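PDB 4RTB: HydG protein from Carboxydothermus hydrogenoformans, which acts as a radical SAM maturase of [FeFe]-hydrogenase, a lyase and CO/CN synthase that works with S-adenosylmethionine and a [4Fe-4S] cluster. Local coordinates for residues E45-I50 against A65-A70; Y33-K38 against S61-G66; Q78-Q83 against V310-I315. One frame throughout, in Å; residues are numbered along the deposited sequence.

Interaction 1 (E45-I50 against A65-A70); sequences EEISQI and AGIAFA
With its CG1 beside the backbone N (chi1 -61°) and the chain beyond it extended, Ile50 sends CD1 out to Ile67, whose CG2, anti to the backbone N, faces the helix of Ile50. The Ile50 methyl settles on the branch point of its partner: Ile50 CD1 lies 3.8 Å from Ile67 CB. It is equally close to Ile67 CG2, and Ile67 CD1 lies only slightly farther off, so a single methyl rests among three carbons of one side chain. Ile47, one turn earlier, meets the same CG2 from its flank, with Ile47 CG1 4.2 Å from Ile67 CG2. Glu46 adds only its root: Glu46 CB approaches Ile67 CD1 to 4.2 Å while the carboxylate leads away from the interface. Val39, on helix 23-39, touches both Glu46 and Ile67, and Leu60 packs on Ile50. The two short axes pass 10.1 Å apart at 106°. The result is a helix-loop-helix pair packed nearly at right angles through branched aliphatic side chains, part of the N-terminal helical layer that flanks the radical SAM barrel.

Interaction 2 (Y33-K38 against S61-G66); sequences YEIVNK and SLIEAG
Val36 and Ile63 lie flank to flank with their branches running in contrary senses; Val36 points at helix 62-70, while Ile63 offers its CG2 from the side. The motif is a close helix-helix crossing over a glycine: the axes of the two short helical segments pass 9.3 Å apart at an angle of -51°, close to the value of about -50° common among packed helices in globular proteins. Helix 62-70 starts just after Ser61, which holds the N-cap position, so Ile63 and Gly66 lie in its opening turns.

The two branches of Val36 divide the work. One methyl, CG1, stands anti to the backbone N (chi1 173°) and is laid over the main chain of Gly66, with Val36 CG1 3.9 Å from Gly66 C. With no side chain at Gly66 the valine can sit this close; a beta carbon there would point at helix 23-39 and probably crowd Val36 CG2. That second methyl turns to Ile63 and meets both backbone and side chain: Val36 CG2 is 3.8 Å from Ile63 O, a van der Waals contact. Replacing Val36 by an alanine removes both methyls and would probably open a gap over the Gly66 backbone and leave Ile63 CG2 without its buried neighbour.

From beyond the pair, Leu258 of helix 257-275 packs against Val36, so that this residue is enclosed between two helices, while Glu64, on the far side of helix 62-70, forms a salt bridge with Lys53. Toward solvent the contact thins out, for Ile35 is exposed and offers only a methyl. The same Ile63 CG2 serves both partners: it lies 4.2 Å from Val36 CG2 and, more loosely, 4.4 Å from Ile35 CG2.

Interaction 3 (Q78-Q83 against V310-I315); sequences QILFWQ and VALLRI
Leu80 and Ala311 give up more surface to this contact than any other residues, and they do so in different ways. Leu80 is long and reaches across. Although its CB does not aim straight at the opposite helix, CG lies anti to the backbone N (chi1 168°), which brings the branched end over to helix 303-316. There the branch point sits on the alanine methyl, with Leu80 CG 4.1 Å from Ala311 CB, and one arm continues to Leu312, where Leu80 CD1 lies 3.9 Å from Leu312 CD2. The two leucine side chains run roughly perpendicular to each other, so that the methyl of one rests against the branched end of the other.

Ala311 is the small partner, with its CB turned toward helix 74-91. Its single methyl is shared: besides Leu80 it meets the ring of Phe81 at the edge, near the ring plane, with Ala311 CB 4.1 Å from Phe81 CD1. One turn on, Ile315 also points toward helix 74-91 and loses the next largest area, though its approach is looser. Leu339 of helix 330-339 touches both Phe81 and Ala311, adding a third helix to the packing.

All four residues in close contact are buried. A residue as short as Ala311 at the crossing suits the close approach of the helices, whose segment axes pass 9.1 Å apart at 51°. Helix 303-316 lies between the paired parallel strands 281-283 and 321-324, so helix 74-91 packs on the connecting helix of a beta-alpha-beta unit, in the outer helical layer of the radical SAM barrel.

Interactions 1 and 2 tie N-terminal helices to one another, and interaction 3 joins the next helix to the barrel. Interactions 1 and 2 both end on helix 62-70, share Ala65 and Gly66, and have centres about 8 Å apart; the successive helices 23-39 and 43-56 bring their other halves. Interaction 3 comes next along the chain, on helix 74-91, and joins it to helix 303-316, more than 200 residues later. Its centre lies about 12 Å from that of interaction 1 and about 17 Å from that of interaction 2. Leu312 bridges interactions 1 and 3: Leu312 CD2 is 3.8 Å from Ala68 CB. Together they form a mainly apolar packing that joins the N-terminal helices to the barrel's outer helices, away from the cluster and S-adenosylmethionine sites.

Interaction 1 (E45-I50 against A65-A70)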
loop_
_atom_site.group_PDB
_atom_site.type_symbol
_atom_site.label_atom_id
_atom_site.label_comp_id
_atom_site.label_asym_id
_atom_site.label_seq_id
_atom_site.Cartn_x
_atom_site.Cartn_y
_atom_site.Cartn_z
ATOM N N GLU A 45 21.344 -26.429 -6.420
ATOM C CA GLU A 45 21.918 -25.786 -7.598
ATOM C C GLU A 45 21.247 -24.448 -7.892
ATOM O O GLU A 45 21.904 -23.399 -7.874
ATOM C CB GLU A 45 21.804 -26.708 -8.814
ATOM N N GLU A 46 19.934 -24.491 -8.109
ATOM C CA GLU A 46 19.158 -23.294 -8.418
ATOM C C GLU A 46 19.433 -22.202 -7.398
ATOM O O GLU A 46 19.846 -21.096 -7.760
ATOM C CB GLU A 46 17.664 -23.612 -8.456
ATOM C CG GLU A 46 17.354 -25.092 -8.554
ATOM C CD GLU A 46 17.422 -25.618 -9.970
ATOM O OE1 GLU A 46 17.046 -26.790 -10.183
ATOM O OE2 GLU A 46 17.845 -24.863 -10.872
ATOM N N ILE A 47 19.247 -22.538 -6.122
ATOM C CA ILE A 47 19.466 -21.578 -5.048
ATOM C C ILE A 47 20.815 -20.897 -5.232
ATOM O O ILE A 47 20.891 -19.661 -5.261
ATOM C CB ILE A 47 19.402 -22.242 -3.659
ATOM C CG1 ILE A 47 17.989 -22.761 -3.383
ATOM C CG2 ILE A 47 19.836 -21.265 -2.581
ATOM C CD1 ILE A 47 17.809 -23.334 -1.992
ATOM N N SER A 48 21.855 -21.708 -5.429
ATOM C CA SER A 48 23.206 -21.188 -5.600
ATOM C C SER A 48 23.235 -20.095 -6.657
ATOM O O SER A 48 23.650 -18.966 -6.371
ATOM C CB SER A 48 24.176 -22.308 -5.975
ATOM O OG SER A 48 24.234 -23.298 -4.963
ATOM N N GLN A 49 22.741 -20.409 -7.854
ATOM C CA GLN A 49 22.846 -19.460 -8.955
ATOM C C GLN A 49 22.082 -18.195 -8.579
ATOM O O GLN A 49 22.577 -17.080 -8.790
ATOM C CB GLN A 49 22.347 -20.070 -10.277
ATOM C CG GLN A 49 20.841 -20.209 -10.434
ATOM C CD GLN A 49 20.454 -21.213 -11.501
ATOM O OE1 GLN A 49 21.310 -21.877 -12.085
ATOM N NE2 GLN A 49 19.156 -21.333 -11.758
ATOM N N ILE A 50 20.925 -18.369 -7.939
ATOM C CA ILE A 50 20.118 -17.226 -7.542
ATOM C C ILE A 50 20.942 -16.345 -6.622
ATOM O O ILE A 50 21.030 -15.131 -6.830
ATOM C CB ILE A 50 18.814 -17.645 -6.840
ATOM C CG1 ILE A 50 17.952 -18.492 -7.779
ATOM C CG2 ILE A 50 18.041 -16.418 -6.382
ATOM C CD1 ILE A 50 16.685 -19.015 -7.141
ATOM N N ALA A 65 12.500 -15.988 -8.303
ATOM C CA ALA A 65 11.857 -15.256 -7.219
ATOM C C ALA A 65 11.009 -16.213 -6.391
ATOM O O ALA A 65 11.006 -16.158 -5.156
ATOM C CB ALA A 65 11.003 -14.122 -7.766
ATOM N N GLY A 66 10.296 -17.095 -7.088
ATOM C CA GLY A 66 9.470 -18.098 -6.442
ATOM C C GLY A 66 10.282 -19.001 -5.537
ATOM O O GLY A 66 9.909 -19.255 -4.390
ATOM N N ILE A 67 11.403 -19.485 -6.064
ATOM C CA ILE A 67 12.342 -20.285 -5.288
ATOM C C ILE A 67 12.888 -19.489 -4.105
ATOM O O ILE A 67 13.017 -20.013 -2.997
ATOM C CB ILE A 67 13.507 -20.770 -6.169
ATOM C CG1 ILE A 67 12.968 -21.592 -7.341
ATOM C CG2 ILE A 67 14.503 -21.579 -5.353
ATOM C CD1 ILE A 67 13.916 -21.666 -8.516
ATOM N N ALA A 68 13.191 -18.216 -4.347
ATOM C CA ALA A 68 13.730 -17.336 -3.315
ATOM C C ALA A 68 12.761 -17.197 -2.150
ATOM O O ALA A 68 13.173 -17.100 -0.994
ATOM C CB ALA A 68 14.055 -15.968 -3.897
ATOM N N PHE A 69 11.469 -17.187 -2.457
ATOM C CA PHE A 69 10.468 -17.108 -1.407
ATOM C C PHE A 69 10.289 -18.448 -0.705
ATOM O O PHE A 69 10.288 -18.522 0.524
ATOM C CB PHE A 69 9.125 -16.645 -1.964
ATOM C CG PHE A 69 8.042 -16.594 -0.933
ATOM C CD1 PHE A 69 7.155 -17.648 -0.786
ATOM C CD2 PHE A 69 7.930 -15.505 -0.087
ATOM C CE1 PHE A 69 6.167 -17.608 0.175
ATOM C CE2 PHE A 69 6.945 -15.460 0.875
ATOM C CZ PHE A 69 6.061 -16.512 1.007
ATOM N N ALA A 70 10.132 -19.499 -1.503
ATOM C CA ALA A 70 9.774 -20.821 -0.999
ATOM C C ALA A 70 10.801 -21.404 -0.029
ATOM O O ALA A 70 10.438 -22.081 0.933
ATOM C CB ALA A 70 9.561 -21.776 -2.166
#

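Interaction 2 (Y33-K38 against S61-G66)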
loop_
_atom_site.group_PDB
_atom_site.type_symbol
_atom_site.label_atom_id
_atom_site.label_comp_id
_atom_site.label_asym_id
_atom_site.label_seq_id
_atom_site.Cartn_x
_atom_site.Cartn_y
_atom_site.Cartn_z
ATOM N N TYR A 33 3.988 -21.560 -10.831
ATOM C CA TYR A 33 3.739 -22.118 -9.507
ATOM C C TYR A 33 3.963 -23.621 -9.501
ATOM O O TYR A 33 4.425 -24.180 -8.510
ATOM C CB TYR A 33 2.322 -21.798 -9.036
ATOM C CG TYR A 33 1.985 -22.391 -7.688
ATOM C CD1 TYR A 33 1.122 -23.473 -7.580
ATOM C CD2 TYR A 33 2.536 -21.873 -6.523
ATOM C CE1 TYR A 33 0.812 -24.020 -6.350
ATOM C CE2 TYR A 33 2.232 -22.414 -5.288
ATOM C CZ TYR A 33 1.369 -23.488 -5.209
ATOM O OH TYR A 33 1.062 -24.031 -3.983
ATOM N N GLU A 34 3.646 -24.276 -10.612
ATOM C CA GLU A 34 3.922 -25.698 -10.732
ATOM C C GLU A 34 5.429 -25.914 -10.782
ATOM O O GLU A 34 5.988 -26.634 -9.949
ATOM C CB GLU A 34 3.250 -26.286 -11.975
ATOM N N ILE A 35 6.074 -25.256 -11.745
ATOM C CA ILE A 35 7.503 -25.422 -11.986
ATOM C C ILE A 35 8.300 -25.253 -10.702
ATOM O O ILE A 35 9.019 -26.167 -10.287
ATOM C CB ILE A 35 8.024 -24.423 -13.036
ATOM C CG1 ILE A 35 7.329 -24.645 -14.380
ATOM C CG2 ILE A 35 9.526 -24.558 -13.194
ATOM C CD1 ILE A 35 7.777 -23.685 -15.463
ATOM N N VAL A 36 8.145 -24.088 -10.076
ATOM C CA VAL A 36 8.774 -23.788 -8.796
ATOM C C VAL A 36 8.674 -24.957 -7.819
ATOM O O VAL A 36 9.685 -25.376 -7.247
ATOM C CB VAL A 36 8.147 -22.538 -8.145
ATOM C CG1 VAL A 36 8.696 -22.335 -6.744
ATOM C CG2 VAL A 36 8.392 -21.303 -9.000
ATOM N N ASN A 37 7.472 -25.508 -7.663
ATOM C CA ASN A 37 7.271 -26.588 -6.705
ATOM C C ASN A 37 8.109 -27.823 -7.034
ATOM O O ASN A 37 8.676 -28.442 -6.136
ATOM C CB ASN A 37 5.791 -26.955 -6.611
ATOM C CG ASN A 37 4.995 -25.945 -5.797
ATOM O OD1 ASN A 37 5.069 -25.924 -4.568
ATOM N ND2 ASN A 37 4.228 -25.107 -6.481
ATOM N N LYS A 38 8.208 -28.174 -8.314
ATOM C CA LYS A 38 9.140 -29.227 -8.706
ATOM C C LYS A 38 10.539 -28.827 -8.250
ATOM O O LYS A 38 11.208 -29.557 -7.507
ATOM C CB LYS A 38 9.117 -29.469 -10.215
ATOM C CG LYS A 38 7.892 -30.213 -10.725
ATOM C CD LYS A 38 8.271 -31.168 -11.849
ATOM C CE LYS A 38 9.114 -30.470 -12.907
ATOM N NZ LYS A 38 9.759 -31.442 -13.835
ATOM N N SER A 61 14.389 -13.529 -12.292
ATOM C CA SER A 61 13.176 -13.904 -13.013
ATOM C C SER A 61 12.091 -14.432 -12.075
ATOM O O SER A 61 12.343 -14.671 -10.892
ATOM C CB SER A 61 13.490 -14.946 -14.093
ATOM O OG SER A 61 13.574 -16.250 -13.547
ATOM N N LEU A 62 10.888 -14.602 -12.622
ATOM C CA LEU A 62 9.713 -15.036 -11.865
ATOM C C LEU A 62 9.957 -16.324 -11.081
ATOM O O LEU A 62 9.716 -16.388 -9.870
ATOM C CB LEU A 62 8.528 -15.229 -12.815
ATOM C CG LEU A 62 7.210 -14.503 -12.533
ATOM C CD1 LEU A 62 6.039 -15.466 -12.667
ATOM C CD2 LEU A 62 7.215 -13.841 -11.164
ATOM N N ILE A 63 10.435 -17.343 -11.790
ATOM C CA ILE A 63 10.730 -18.646 -11.206
ATOM C C ILE A 63 11.717 -18.545 -10.043
ATOM O O ILE A 63 11.468 -19.075 -8.954
ATOM C CB ILE A 63 11.305 -19.615 -12.273
ATOM C CG1 ILE A 63 10.368 -19.720 -13.484
ATOM C CG2 ILE A 63 11.564 -20.989 -11.673
ATOM C CD1 ILE A 63 10.715 -18.781 -14.628
ATOM N N GLU A 64 12.830 -17.853 -10.276
ATOM C CA GLU A 64 13.883 -17.729 -9.275
ATOM C C GLU A 64 13.413 -16.923 -8.067
ATOM O O GLU A 64 13.874 -17.141 -6.947
ATOM C CB GLU A 64 15.131 -17.088 -9.892
ATOM C CG GLU A 64 15.373 -17.496 -11.340
ATOM C CD GLU A 64 16.806 -17.281 -11.788
ATOM O OE1 GLU A 64 17.061 -16.331 -12.560
ATOM O OE2 GLU A 64 17.679 -18.075 -11.377
ATOM N N ALA A 65 12.500 -15.988 -8.303
ATOM C CA ALA A 65 11.857 -15.256 -7.219
ATOM C C ALA A 65 11.009 -16.213 -6.391
ATOM O O ALA A 65 11.006 -16.158 -5.156
ATOM C CB ALA A 65 11.003 -14.122 -7.766
ATOM N N GLY A 66 10.296 -17.095 -7.088
ATOM C CA GLY A 66 9.470 -18.098 -6.442
ATOM C C GLY A 66 10.282 -19.001 -5.537
ATOM O O GLY A 66 9.909 -19.255 -4.390
#

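Interaction 3 (Q78-Q83 against V310-I315)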
loop_
_atom_site.group_PDB
_atom_site.type_symbol
_atom_site.label_atom_id
_atom_site.label_comp_id
_atom_site.label_asym_id
_atom_site.label_seq_id
_atom_site.Cartn_x
_atom_site.Cartn_y
_atom_site.Cartn_z
ATOM N N GLN A 78 19.778 -13.747 4.009
ATOM C CA GLN A 78 20.662 -12.624 4.313
ATOM C C GLN A 78 21.027 -11.805 3.069
ATOM O O GLN A 78 20.989 -10.570 3.102
ATOM C CB GLN A 78 21.937 -13.121 5.001
ATOM C CG GLN A 78 21.921 -13.025 6.525
ATOM C CD GLN A 78 21.116 -14.126 7.197
ATOM O OE1 GLN A 78 19.965 -14.379 6.843
ATOM N NE2 GLN A 78 21.724 -14.786 8.177
ATOM N N ILE A 79 21.377 -12.484 1.978
ATOM C CA ILE A 79 21.743 -11.778 0.750
ATOM C C ILE A 79 20.507 -11.137 0.107
ATOM O O ILE A 79 20.589 -10.044 -0.467
ATOM C CB ILE A 79 22.457 -12.716 -0.267
ATOM C CG1 ILE A 79 22.945 -11.929 -1.489
ATOM C CG2 ILE A 79 21.553 -13.859 -0.704
ATOM C CD1 ILE A 79 23.965 -10.857 -1.172
ATOM N N LEU A 80 19.363 -11.806 0.227
ATOM C CA LEU A 80 18.104 -11.261 -0.265
ATOM C C LEU A 80 17.783 -9.947 0.433
ATOM O O LEU A 80 17.531 -8.930 -0.219
ATOM C CB LEU A 80 16.965 -12.262 -0.060
ATOM C CG LEU A 80 15.526 -11.775 -0.253
ATOM C CD1 LEU A 80 15.267 -11.357 -1.692
ATOM C CD2 LEU A 80 14.542 -12.852 0.183
ATOM N N PHE A 81 17.805 -9.975 1.763
ATOM C CA PHE A 81 17.511 -8.787 2.556
ATOM C C PHE A 81 18.512 -7.681 2.256
ATOM O O PHE A 81 18.138 -6.515 2.109
ATOM C CB PHE A 81 17.512 -9.120 4.051
ATOM C CG PHE A 81 16.408 -10.053 4.466
ATOM C CD1 PHE A 81 15.349 -10.322 3.612
ATOM C CD2 PHE A 81 16.424 -10.655 5.713
ATOM C CE1 PHE A 81 14.331 -11.174 3.990
ATOM C CE2 PHE A 81 15.406 -11.511 6.099
ATOM C CZ PHE A 81 14.359 -11.771 5.235
ATOM N N TRP A 82 19.783 -8.060 2.161
ATOM C CA TRP A 82 20.852 -7.125 1.827
ATOM C C TRP A 82 20.546 -6.371 0.529
ATOM O O TRP A 82 20.551 -5.129 0.494
ATOM C CB TRP A 82 22.177 -7.880 1.715
ATOM C CG TRP A 82 23.384 -7.013 1.583
ATOM C CD1 TRP A 82 23.949 -6.238 2.553
ATOM C CD2 TRP A 82 24.197 -6.851 0.417
ATOM N NE1 TRP A 82 25.056 -5.594 2.061
ATOM C CE2 TRP A 82 25.230 -5.956 0.749
ATOM C CE3 TRP A 82 24.147 -7.373 -0.879
ATOM C CZ2 TRP A 82 26.207 -5.569 -0.166
ATOM C CZ3 TRP A 82 25.116 -6.990 -1.788
ATOM C CH2 TRP A 82 26.133 -6.098 -1.427
ATOM N N GLN A 83 20.257 -7.130 -0.525
ATOM C CA GLN A 83 19.894 -6.539 -1.810
ATOM C C GLN A 83 18.650 -5.659 -1.714
ATOM O O GLN A 83 18.598 -4.585 -2.317
ATOM C CB GLN A 83 19.674 -7.629 -2.857
ATOM C CG GLN A 83 20.831 -7.784 -3.821
ATOM C CD GLN A 83 21.114 -6.512 -4.595
ATOM O OE1 GLN A 83 20.195 -5.790 -4.983
ATOM N NE2 GLN A 83 22.392 -6.227 -4.818
ATOM N N VAL A 310 8.134 -8.552 1.074
ATOM C CA VAL A 310 8.398 -7.139 0.789
ATOM C C VAL A 310 9.784 -6.962 0.162
ATOM O O VAL A 310 10.005 -6.038 -0.631
ATOM C CB VAL A 310 8.275 -6.246 2.056
ATOM C CG1 VAL A 310 7.252 -6.825 3.020
ATOM C CG2 VAL A 310 9.621 -6.056 2.747
ATOM N N ALA A 311 10.704 -7.865 0.496
ATOM C CA ALA A 311 12.050 -7.816 -0.059
ATOM C C ALA A 311 12.017 -8.171 -1.535
ATOM O O ALA A 311 12.514 -7.421 -2.377
ATOM C CB ALA A 311 12.976 -8.755 0.692
ATOM N N LEU A 312 11.424 -9.321 -1.838
ATOM C CA LEU A 312 11.295 -9.788 -3.211
ATOM C C LEU A 312 10.515 -8.806 -4.077
ATOM O O LEU A 312 10.862 -8.577 -5.226
ATOM C CB LEU A 312 10.627 -11.158 -3.239
ATOM C CG LEU A 312 11.586 -12.312 -2.963
ATOM C CD1 LEU A 312 10.821 -13.562 -2.589
ATOM C CD2 LEU A 312 12.456 -12.560 -4.184
ATOM N N LEU A 313 9.462 -8.227 -3.519
ATOM C CA LEU A 313 8.688 -7.222 -4.231
ATOM C C LEU A 313 9.527 -5.980 -4.506
ATOM O O LEU A 313 9.479 -5.427 -5.607
ATOM C CB LEU A 313 7.434 -6.853 -3.441
ATOM C CG LEU A 313 6.206 -7.715 -3.733
ATOM C CD1 LEU A 313 5.433 -7.975 -2.461
ATOM C CD2 LEU A 313 5.319 -7.039 -4.767
ATOM N N ARG A 314 10.299 -5.547 -3.514
ATOM C CA ARG A 314 11.162 -4.386 -3.704
ATOM C C ARG A 314 12.224 -4.635 -4.777
ATOM O O ARG A 314 12.506 -3.755 -5.594
ATOM C CB ARG A 314 11.838 -3.986 -2.389
ATOM C CG ARG A 314 12.923 -2.917 -2.536
ATOM C CD ARG A 314 12.369 -1.490 -2.582
ATOM N NE ARG A 314 11.533 -1.229 -3.751
ATOM C CZ ARG A 314 10.258 -0.862 -3.688
ATOM N NH1 ARG A 314 9.669 -0.699 -2.512
ATOM N NH2 ARG A 314 9.573 -0.650 -4.802
ATOM N N ILE A 315 12.803 -5.831 -4.785
ATOM C CA ILE A 315 13.888 -6.127 -5.713
ATOM C C ILE A 315 13.357 -6.434 -7.119
ATOM O O ILE A 315 14.052 -6.211 -8.109
ATOM C CB ILE A 315 14.775 -7.301 -5.190
ATOM C CG1 ILE A 315 16.086 -7.403 -5.979
ATOM C CG2 ILE A 315 14.015 -8.617 -5.198
ATOM C CD1 ILE A 315 16.094 -8.471 -7.065
#